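Local structure of mannan endo-1,4-beta-mannosidase (Bacillus subtilis, 3CBW) at residues Glu176-Trp181 with Asp231-Phe236; Pro226-Asp231 with Val246-Tyr251; Lys269-Thr274 with Pro299-Phe304. The protein catalyses the endo-hydrolysis of beta-1,4-mannosidic linkages in mannan, galactomannan and glucomannan, and so takes part in the breakdown of glucomannan. The protein carries 3 engineered substitutions. All coordinates share one frame; numbering follows the deposited sequence. Where two conformers were deposited one is given.

Interaction 1 (Glu176-Trp181 with Asp231-Phe236); sequences EMNGEW and DFKTDF
The F236 ring receives M177 on one face: CG of M177 stands 3.8 Å from the ring centroid, 28° off the normal, a CH-pi contact, and the backbone N of N178 lies over this face too. In the plane of the F236 ring, at its edge, is the carbonyl O of F232. A thioether suits the place because it is apolar and flexible. With CG between the backbone N and the carbonyl carbon (chi1 77°) and a bend at chi2, SD of M177 comes 4.8 Å from the F236 ring centroid, oblique to the normal, a Met-aromatic contact. Within 176-181, the W181 indole carries CA of G179 over one face, and its edge points NE1 at OE1 of E176, 2.9 Å away and close to the ring plane. A CB on G179 would run into CZ2 of W181, consistent with a glycine here. E176 is the proton donor and W181 a substrate-binding residue, both by similarity.

The polar link across the contact belongs to N178, whose ND2 donates to the carbonyl O of D231 at 2.9 Å. The acceptor lies in the amide plane, yet the donor stands 42° above the carbonyl plane, away from a lone-pair direction. OD1 of N178 takes the backbone N-H of D227, so both ends of the amide are used and its flip is fixed; an asparagine fits because it donates and accepts at once. The 176-179 part is a type I turn, with G179 N bonded to E176 O at 3.0 Å.

The two loops follow strands 169-172 and 220-224. Helix 194-214 backs them, as Y200 meets the F236 ring edge-to-face and I197 also packs on F236, while Y224 of strand 220-224 touches both M177 and F236.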
loop_
_atom_site.group_PDB
_atom_site.type_symbol
_atom_site.label_atom_id
_atom_site.label_comp_id
_atom_site.label_asym_id
_atom_site.label_seq_id
_atom_site.Cartn_x
_atom_site.Cartn_y
_atom_site.Cartn_z
ATOM N N GLU A 176 0.755 1.372 -8.808
ATOM C CA GLU A 176 0.503 0.856 -10.163
ATOM C C GLU A 176 0.791 1.890 -11.247
ATOM O O GLU A 176 0.088 1.975 -12.256
ATOM C CB GLU A 176 -0.913 0.287 -10.295
ATOM C CG GLU A 176 -1.142 -0.865 -9.327
ATOM C CD GLU A 176 -2.581 -1.343 -9.226
ATOM O OE1 GLU A 176 -3.434 -0.967 -10.063
ATOM O OE2 GLU A 176 -2.869 -2.105 -8.262
ATOM N N MET A 177 1.843 2.663 -11.024
ATOM C CA MET A 177 2.226 3.754 -11.900
ATOM C C MET A 177 2.759 3.291 -13.255
ATOM O O MET A 177 2.786 4.080 -14.202
ATOM C CB MET A 177 3.243 4.650 -11.191
ATOM C CG MET A 177 4.687 4.115 -11.121
ATOM S SD MET A 177 5.061 2.487 -10.278
ATOM C CE MET A 177 4.564 2.868 -8.541
ATOM N N ASN A 178 3.202 2.034 -13.340
ATOM C CA ASN A 178 3.613 1.454 -14.618
ATOM C C ASN A 178 2.426 0.905 -15.400
ATOM O O ASN A 178 2.589 0.466 -16.540
ATOM C CB ASN A 178 4.700 0.382 -14.429
ATOM C CG ASN A 178 4.253 -0.759 -13.542
ATOM O OD1 ASN A 178 3.453 -0.568 -12.630
ATOM N ND2 ASN A 178 4.821 -1.942 -13.761
ATOM N N GLY A 179 1.241 0.942 -14.785
ATOM C CA GLY A 179 0.002 0.662 -15.497
ATOM C C GLY A 179 -0.482 1.907 -16.217
ATOM O O GLY A 179 0.024 3.015 -16.005
ATOM N N GLU A 180 -1.503 1.721 -17.041
ATOM C CA GLU A 180 -1.978 2.772 -17.926
ATOM C C GLU A 180 -3.388 3.219 -17.571
ATOM O O GLU A 180 -4.024 3.933 -18.342
ATOM C CB GLU A 180 -1.853 2.332 -19.402
ATOM C CG GLU A 180 -2.817 1.223 -19.856
ATOM C CD GLU A 180 -2.387 -0.201 -19.495
ATOM O OE1 GLU A 180 -1.314 -0.421 -18.893
ATOM O OE2 GLU A 180 -3.151 -1.126 -19.824
ATOM N N TRP A 181 -3.871 2.821 -16.397
ATOM C CA TRP A 181 -5.241 3.127 -15.980
ATOM C C TRP A 181 -5.352 4.395 -15.109
ATOM O O TRP A 181 -6.184 5.258 -15.398
ATOM C CB TRP A 181 -5.916 1.899 -15.351
ATOM C CG TRP A 181 -5.061 1.114 -14.405
ATOM C CD1 TRP A 181 -4.996 1.267 -13.044
ATOM C CD2 TRP A 181 -4.167 0.044 -14.733
ATOM N NE1 TRP A 181 -4.114 0.365 -12.507
ATOM C CE2 TRP A 181 -3.595 -0.401 -13.518
ATOM C CE3 TRP A 181 -3.806 -0.595 -15.930
ATOM C CZ2 TRP A 181 -2.673 -1.440 -13.464
ATOM C CZ3 TRP A 181 -2.886 -1.633 -15.876
ATOM C CH2 TRP A 181 -2.323 -2.043 -14.647
ATOM N N ASP A 231 5.510 -3.674 -17.579
ATOM C CA ASP A 231 6.951 -3.471 -17.578
ATOM C C ASP A 231 7.356 -2.298 -16.686
ATOM O O ASP A 231 6.504 -1.624 -16.096
ATOM C CB ASP A 231 7.441 -3.207 -19.013
ATOM C CG ASP A 231 7.176 -4.367 -19.960
ATOM O OD1 ASP A 231 7.053 -5.523 -19.503
ATOM O OD2 ASP A 231 7.116 -4.103 -21.182
ATOM N N PHE A 232 8.665 -2.074 -16.583
ATOM C CA PHE A 232 9.238 -0.869 -15.987
ATOM C C PHE A 232 9.063 -0.800 -14.484
ATOM O O PHE A 232 8.840 0.276 -13.935
ATOM C CB PHE A 232 8.685 0.412 -16.643
ATOM C CG PHE A 232 8.552 0.323 -18.138
ATOM C CD1 PHE A 232 9.648 0.024 -18.939
ATOM C CD2 PHE A 232 7.316 0.521 -18.739
ATOM C CE1 PHE A 232 9.508 -0.079 -20.327
ATOM C CE2 PHE A 232 7.168 0.427 -20.112
ATOM C CZ PHE A 232 8.259 0.122 -20.908
ATOM N N LYS A 233 9.192 -1.935 -13.809
ATOM C CA LYS A 233 8.938 -1.966 -12.373
ATOM C C LYS A 233 9.871 -1.079 -11.583
ATOM O O LYS A 233 9.466 -0.545 -10.561
ATOM C CB LYS A 233 9.060 -3.377 -11.811
ATOM C CG LYS A 233 7.810 -4.201 -11.831
ATOM C CD LYS A 233 7.859 -5.150 -12.970
ATOM C CE LYS A 233 6.687 -6.102 -12.980
ATOM N NZ LYS A 233 6.614 -6.730 -14.309
ATOM N N THR A 234 11.121 -0.941 -12.022
ATOM C CA THR A 234 12.091 -0.125 -11.292
ATOM C C THR A 234 12.337 1.251 -11.881
ATOM O O THR A 234 12.927 2.086 -11.209
ATOM C CB THR A 234 13.449 -0.831 -11.128
ATOM O OG1 THR A 234 14.054 -1.021 -12.410
ATOM C CG2 THR A 234 13.286 -2.165 -10.414
ATOM N N ASP A 235 11.891 1.505 -13.113
ATOM C CA ASP A 235 12.180 2.781 -13.756
ATOM C C ASP A 235 11.534 3.946 -13.017
ATOM O O ASP A 235 12.066 5.048 -13.018
ATOM C CB ASP A 235 11.752 2.773 -15.231
ATOM C CG ASP A 235 12.630 1.879 -16.099
ATOM O OD1 ASP A 235 13.734 1.489 -15.670
ATOM O OD2 ASP A 235 12.204 1.571 -17.230
ATOM N N PHE A 236 10.407 3.689 -12.363
ATOM C CA PHE A 236 9.673 4.725 -11.655
ATOM C C PHE A 236 10.149 4.961 -10.224
ATOM O O PHE A 236 9.615 5.813 -9.536
ATOM C CB PHE A 236 8.193 4.365 -11.643
ATOM C CG PHE A 236 7.525 4.476 -12.984
ATOM C CD1 PHE A 236 6.998 5.689 -13.400
ATOM C CD2 PHE A 236 7.390 3.364 -13.799
ATOM C CE1 PHE A 236 6.366 5.801 -14.622
ATOM C CE2 PHE A 236 6.765 3.471 -15.013
ATOM C CZ PHE A 236 6.252 4.692 -15.424
#

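Interaction 2 (Pro226-Asp231 with Val246-Tyr251); sequences PDANRD and VGLDAY
Backbone bonds join P226-A228 to the strand at D249. The N-H of D249 reaches O of P226 at 3.0 Å and the N-H of A228 reaches O of D249 at 2.9 Å, both nearly straight, giving a single beta bridge between D227 and D249. Two longer CA-H...O contacts, from L248 to the P226 carbonyl and from D227 to the D249 carbonyl, accompany them. The touching parts, 226-229 and 247-251, run 32° apart. A proline suits position 226, where its N has no hydrogen to give and its carbonyl serves the strand.

Side-chain bonds extend the join. ND2 of N229 donates to O of Y251 at 2.9 Å, meeting it in the carbonyl plane and in its own amide plane. The D227 carboxylate reaches forward along its own chain: with CG anti to the backbone N (chi1 -162°), OD2 accepts the N-H of N229 at 2.9 Å, an Asx turn at the start of the type I turn D227-R230. One water joins the segments, donating to OD2 of D227 and O of D249 and accepting from N of Y251 at 2.9 Å. D249 O is thus gripped twice.

Apolar contacts fill the remainder. CB of A228 rests 4.0 Å from CB of A250, and CD2 of L248 lies 4.2 Å from CB of A228, close to the P226 ring; small methyls let the chains come this near. L264 of helix 261-265 touches both P226 and L248.

Such a loop, lying along the next strand beyond the end of 220-224, belongs to the catalytic rim of a TIM barrel. Here Y251, substrate-binding by similarity, bonds through OH to E275, the nucleophile by similarity, and D249 salt-bridges R172 through OD2 and hydrogen-bonds T274 OG1 through OD1.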
loop_
_atom_site.group_PDB
_atom_site.type_symbol
_atom_site.label_atom_id
_atom_site.label_comp_id
_atom_site.label_asym_id
_atom_site.label_seq_id
_atom_site.Cartn_x
_atom_site.Cartn_y
_atom_site.Cartn_z
ATOM N N PRO A 226 4.634 -0.803 -7.896
ATOM C CA PRO A 226 4.281 -1.047 -9.289
ATOM C C PRO A 226 3.370 -2.264 -9.461
ATOM O O PRO A 226 3.277 -3.133 -8.574
ATOM C CB PRO A 226 5.626 -1.340 -9.941
ATOM C CG PRO A 226 6.564 -1.683 -8.822
ATOM C CD PRO A 226 6.075 -0.971 -7.628
ATOM N N ASP A 227 2.704 -2.314 -10.607
ATOM C CA ASP A 227 1.915 -3.469 -10.996
ATOM C C ASP A 227 2.814 -4.582 -11.541
ATOM O O ASP A 227 3.694 -4.332 -12.370
ATOM C CB ASP A 227 0.931 -3.044 -12.078
ATOM C CG ASP A 227 -0.186 -4.016 -12.239
ATOM O OD1 ASP A 227 -1.191 -3.844 -11.525
ATOM O OD2 ASP A 227 -0.052 -4.950 -13.061
ATOM N N ALA A 228 2.536 -5.820 -11.131
ATOM C CA ALA A 228 3.299 -6.986 -11.588
ATOM C C ALA A 228 3.108 -7.311 -13.061
ATOM O O ALA A 228 3.948 -7.977 -13.659
ATOM C CB ALA A 228 2.941 -8.201 -10.759
ATOM N N ASN A 229 1.998 -6.865 -13.638
ATOM C CA ASN A 229 1.634 -7.260 -14.988
ATOM C C ASN A 229 1.965 -6.225 -16.049
ATOM O O ASN A 229 1.437 -6.290 -17.154
ATOM C CB ASN A 229 0.146 -7.651 -15.042
ATOM C CG ASN A 229 -0.186 -8.856 -14.167
ATOM O OD1 ASN A 229 0.687 -9.661 -13.837
ATOM N ND2 ASN A 229 -1.453 -8.979 -13.785
ATOM N N ARG A 230 2.860 -5.301 -15.721
ATOM C CA ARG A 230 3.359 -4.323 -16.683
ATOM C C ARG A 230 4.863 -4.172 -16.531
ATOM O O ARG A 230 5.426 -4.503 -15.485
ATOM C CB ARG A 230 2.665 -2.971 -16.481
ATOM C CG ARG A 230 1.161 -2.979 -16.760
ATOM C CD ARG A 230 0.869 -3.199 -18.238
ATOM N NE ARG A 230 -0.552 -3.057 -18.559
ATOM C CZ ARG A 230 -1.448 -4.038 -18.485
ATOM N NH1 ARG A 230 -1.099 -5.262 -18.091
ATOM N NH2 ARG A 230 -2.707 -3.794 -18.822
ATOM N N ASP A 231 5.510 -3.674 -17.579
ATOM C CA ASP A 231 6.951 -3.471 -17.578
ATOM C C ASP A 231 7.356 -2.298 -16.686
ATOM O O ASP A 231 6.504 -1.624 -16.096
ATOM C CB ASP A 231 7.441 -3.207 -19.013
ATOM C CG ASP A 231 7.176 -4.367 -19.960
ATOM O OD1 ASP A 231 7.053 -5.523 -19.503
ATOM O OD2 ASP A 231 7.116 -4.103 -21.182
ATOM N N VAL A 246 9.347 -1.735 -0.930
ATOM C CA VAL A 246 8.978 -1.911 -2.335
ATOM C C VAL A 246 8.049 -3.109 -2.451
ATOM O O VAL A 246 8.071 -4.014 -1.604
ATOM C CB VAL A 246 10.215 -2.092 -3.255
ATOM C CG1 VAL A 246 11.066 -0.839 -3.212
ATOM C CG2 VAL A 246 11.056 -3.337 -2.859
ATOM N N GLY A 247 7.231 -3.150 -3.491
ATOM C CA GLY A 247 6.362 -4.297 -3.615
ATOM C C GLY A 247 5.618 -4.351 -4.916
ATOM O O GLY A 247 5.708 -3.444 -5.734
ATOM N N LEU A 248 4.863 -5.427 -5.091
ATOM C CA LEU A 248 4.067 -5.638 -6.291
ATOM C C LEU A 248 2.596 -5.722 -5.982
ATOM O O LEU A 248 2.194 -6.441 -5.064
ATOM C CB LEU A 248 4.479 -6.943 -6.976
ATOM C CG LEU A 248 5.882 -6.946 -7.578
ATOM C CD1 LEU A 248 6.302 -8.344 -7.970
ATOM C CD2 LEU A 248 5.971 -6.016 -8.792
ATOM N N ASP A 249 1.810 -4.995 -6.768
ATOM C CA ASP A 249 0.382 -5.245 -6.886
ATOM C C ASP A 249 0.210 -6.340 -7.944
ATOM O O ASP A 249 0.539 -6.137 -9.111
ATOM C CB ASP A 249 -0.354 -3.981 -7.310
ATOM C CG ASP A 249 -0.471 -2.946 -6.188
ATOM O OD1 ASP A 249 0.244 -3.047 -5.172
ATOM O OD2 ASP A 249 -1.314 -2.027 -6.328
ATOM N N ALA A 250 -0.283 -7.500 -7.520
ATOM C CA ALA A 250 -0.263 -8.721 -8.336
ATOM C C ALA A 250 -1.645 -9.353 -8.381
ATOM O O ALA A 250 -2.132 -9.861 -7.371
ATOM C CB ALA A 250 0.764 -9.724 -7.779
ATOM N N TYR A 251 -2.270 -9.287 -9.549
ATOM C CA TYR A 251 -3.527 -9.987 -9.789
ATOM C C TYR A 251 -3.244 -11.026 -10.851
ATOM O O TYR A 251 -2.768 -10.704 -11.924
ATOM C CB TYR A 251 -4.638 -9.020 -10.209
ATOM C CG TYR A 251 -5.062 -8.142 -9.058
ATOM C CD1 TYR A 251 -6.124 -8.506 -8.226
ATOM C CD2 TYR A 251 -4.352 -6.977 -8.752
ATOM C CE1 TYR A 251 -6.489 -7.712 -7.134
ATOM C CE2 TYR A 251 -4.711 -6.175 -7.660
ATOM C CZ TYR A 251 -5.778 -6.553 -6.862
ATOM O OH TYR A 251 -6.150 -5.791 -5.782
HETATM O O HOH W 1 -0.964 -7.502 -11.426
#

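Interaction 3 (Lys269-Thr274 with Pro299-Phe304); sequences KPFAFT and PKTIYF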
loop_
_atom_site.group_PDB
_atom_site.type_symbol
_atom_site.label_atom_id
_atom_site.label_comp_id
_atom_site.label_asym_id
_atom_site.label_seq_id
_atom_site.Cartn_x
_atom_site.Cartn_y
_atom_site.Cartn_z
ATOM N N LYS A 269 15.508 -2.886 -0.397
ATOM C CA LYS A 269 14.426 -2.474 0.489
ATOM C C LYS A 269 13.593 -3.716 0.749
ATOM O O LYS A 269 13.508 -4.586 -0.126
ATOM C CB LYS A 269 13.528 -1.429 -0.186
ATOM C CG LYS A 269 14.221 -0.129 -0.577
ATOM C CD LYS A 269 14.485 0.768 0.617
ATOM C CE LYS A 269 15.137 2.074 0.191
ATOM N NZ LYS A 269 15.213 3.010 1.367
ATOM N N PRO A 270 12.958 -3.813 1.931
ATOM C CA PRO A 270 12.040 -4.922 2.174
ATOM C C PRO A 270 10.968 -4.964 1.087
ATOM O O PRO A 270 10.529 -3.912 0.598
ATOM C CB PRO A 270 11.446 -4.597 3.554
ATOM C CG PRO A 270 12.515 -3.815 4.220
ATOM C CD PRO A 270 13.080 -2.946 3.115
ATOM N N PHE A 271 10.544 -6.180 0.743
ATOM C CA PHE A 271 9.621 -6.444 -0.353
ATOM C C PHE A 271 8.295 -7.002 0.170
ATOM O O PHE A 271 8.289 -7.838 1.073
ATOM C CB PHE A 271 10.256 -7.463 -1.322
ATOM C CG PHE A 271 9.321 -7.928 -2.403
ATOM C CD1 PHE A 271 9.240 -7.251 -3.611
ATOM C CD2 PHE A 271 8.477 -9.019 -2.192
ATOM C CE1 PHE A 271 8.337 -7.667 -4.580
ATOM C CE2 PHE A 271 7.569 -9.425 -3.150
ATOM C CZ PHE A 271 7.505 -8.765 -4.338
ATOM N N ALA A 272 7.190 -6.558 -0.420
ATOM C CA ALA A 272 5.869 -7.074 -0.066
ATOM C C ALA A 272 4.996 -7.260 -1.290
ATOM O O ALA A 272 5.237 -6.647 -2.335
ATOM C CB ALA A 272 5.187 -6.128 0.910
ATOM N N PHE A 273 4.010 -8.142 -1.175
ATOM C CA PHE A 273 2.915 -8.189 -2.144
ATOM C C PHE A 273 1.838 -7.220 -1.688
ATOM O O PHE A 273 0.999 -7.529 -0.839
ATOM C CB PHE A 273 2.382 -9.616 -2.313
ATOM C CG PHE A 273 3.256 -10.452 -3.204
ATOM C CD1 PHE A 273 3.313 -10.179 -4.568
ATOM C CD2 PHE A 273 4.075 -11.437 -2.695
ATOM C CE1 PHE A 273 4.146 -10.894 -5.411
ATOM C CE2 PHE A 273 4.907 -12.175 -3.546
ATOM C CZ PHE A 273 4.945 -11.885 -4.900
ATOM N N THR A 274 1.945 -6.002 -2.202
ATOM C CA THR A 274 1.219 -4.862 -1.676
ATOM C C THR A 274 -0.265 -4.866 -2.035
ATOM O O THR A 274 -1.044 -4.176 -1.385
ATOM C CB THR A 274 1.922 -3.571 -2.104
ATOM O OG1 THR A 274 2.259 -3.657 -3.490
ATOM C CG2 THR A 274 3.203 -3.388 -1.307
ATOM N N PRO A 299 10.820 -15.614 -1.121
ATOM C CA PRO A 299 10.965 -15.748 0.325
ATOM C C PRO A 299 11.188 -14.446 1.107
ATOM O O PRO A 299 10.906 -14.409 2.307
ATOM C CB PRO A 299 12.165 -16.701 0.473
ATOM C CG PRO A 299 12.942 -16.482 -0.777
ATOM C CD PRO A 299 11.905 -16.309 -1.837
ATOM N N LYS A 300 11.677 -13.399 0.439
ATOM C CA LYS A 300 11.895 -12.107 1.110
ATOM C C LYS A 300 10.600 -11.319 1.354
ATOM O O LYS A 300 10.629 -10.268 1.992
ATOM C CB LYS A 300 12.896 -11.250 0.336
ATOM C CG LYS A 300 14.311 -11.804 0.334
ATOM C CD LYS A 300 15.220 -10.878 -0.443
ATOM C CE LYS A 300 16.673 -11.270 -0.287
ATOM N NZ LYS A 300 17.529 -10.266 -0.977
ATOM N N THR A 301 9.475 -11.826 0.858
ATOM C CA THR A 301 8.176 -11.194 1.104
ATOM C C THR A 301 7.927 -11.009 2.600
ATOM O O THR A 301 8.002 -11.968 3.380
ATOM C CB THR A 301 7.042 -12.058 0.537
ATOM O OG1 THR A 301 7.225 -12.212 -0.871
ATOM C CG2 THR A 301 5.694 -11.410 0.782
ATOM N N ILE A 302 7.621 -9.780 3.002
ATOM C CA ILE A 302 7.315 -9.498 4.407
ATOM C C ILE A 302 5.824 -9.373 4.720
ATOM O O ILE A 302 5.444 -9.461 5.876
ATOM C CB ILE A 302 8.076 -8.259 4.945
ATOM C CG1 ILE A 302 7.654 -6.973 4.232
ATOM C CG2 ILE A 302 9.595 -8.505 4.878
ATOM C CD1 ILE A 302 8.062 -5.711 4.988
ATOM N N TYR A 303 4.989 -9.147 3.705
ATOM C CA TYR A 303 3.546 -9.117 3.901
ATOM C C TYR A 303 2.830 -9.296 2.587
ATOM O O TYR A 303 3.414 -9.116 1.518
ATOM C CB TYR A 303 3.080 -7.840 4.619
ATOM C CG TYR A 303 2.916 -6.537 3.851
ATOM C CD1 TYR A 303 1.788 -6.299 3.063
ATOM C CD2 TYR A 303 3.800 -5.483 4.047
ATOM C CE1 TYR A 303 1.596 -5.061 2.426
ATOM C CE2 TYR A 303 3.611 -4.249 3.427
ATOM C CZ TYR A 303 2.510 -4.048 2.628
ATOM O OH TYR A 303 2.319 -2.817 2.036
ATOM N N PHE A 304 1.559 -9.684 2.676
ATOM C CA PHE A 304 0.646 -9.588 1.537
ATOM C C PHE A 304 -0.611 -8.852 1.967
ATOM O O PHE A 304 -0.976 -8.879 3.150
ATOM C CB PHE A 304 0.294 -10.970 0.966
ATOM C CG PHE A 304 -0.516 -11.841 1.895
ATOM C CD1 PHE A 304 -1.903 -11.729 1.946
ATOM C CD2 PHE A 304 0.111 -12.772 2.707
ATOM C CE1 PHE A 304 -2.647 -12.529 2.805
ATOM C CE2 PHE A 304 -0.620 -13.579 3.570
ATOM C CZ PHE A 304 -2.000 -13.461 3.615
HETATM O O HOH W 2 12.279 -8.193 2.145
HETATM O O HOH W 3 -0.015 -2.689 0.718
#
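Strands 271-274 and 301-304 run parallel, 17° between their directions, and in the bonds I302 N to F271 O (2.8 Å) and F273 N to Y303 O (2.9 Å) each donor lies nearly in line with the C=O bond, though the F273 N-H is bent. CB of A272 sits over the centre of the Y303 ring, 3.5 Å from the centroid and 14° off its normal, a CH-pi contact to which a small methyl is suited. With CG between its backbone N and carbonyl carbon (chi1 80°), the Y303 ring lies over A272, and its OH comes 3.5 Å from CG2 of T274; a water accepts from this OH and donates to T274 O. T301 places OG1 at the edge of the F271 ring, 3.6 Å from CE2. CD1 of I302 touches CB of P270 at 3.8 Å. Replacing Y303 by an alanine would probably leave the A272 methyl without its aromatic cover and the bridging water without its hydroxyl donor. Main-chain bonds and apolar packing, including A272 on Y303, hold the strands of this beta-alpha-beta unit, while the buried hydroxyls of T301, T274 and Y303 are satisfied by Y298 O, D249 OD1 and a water.

Overall arrangement
Running from the N terminus, interaction 1 closes a long loop from 176-181 to 231-236, which takes in helix 194-214 and strand 220-224. Interaction 2 opens at 226-231, inside that loop, and closes past it at 246-251, so the two cross and share D231; the E180-R230 salt bridge also joins them. Together they tie the loops after strands 169-172 and 220-224 to strand 245-252. Interaction 3 follows in series, closing the unit of strand 271-278, helix 287-297 and strand 301-306. It meets interaction 2 where neighbouring strands 245-252 and 271-278 pair, at V246 with P270 and D249 with T274, whereas interactions 1 and 3 have centres about 18 Å apart.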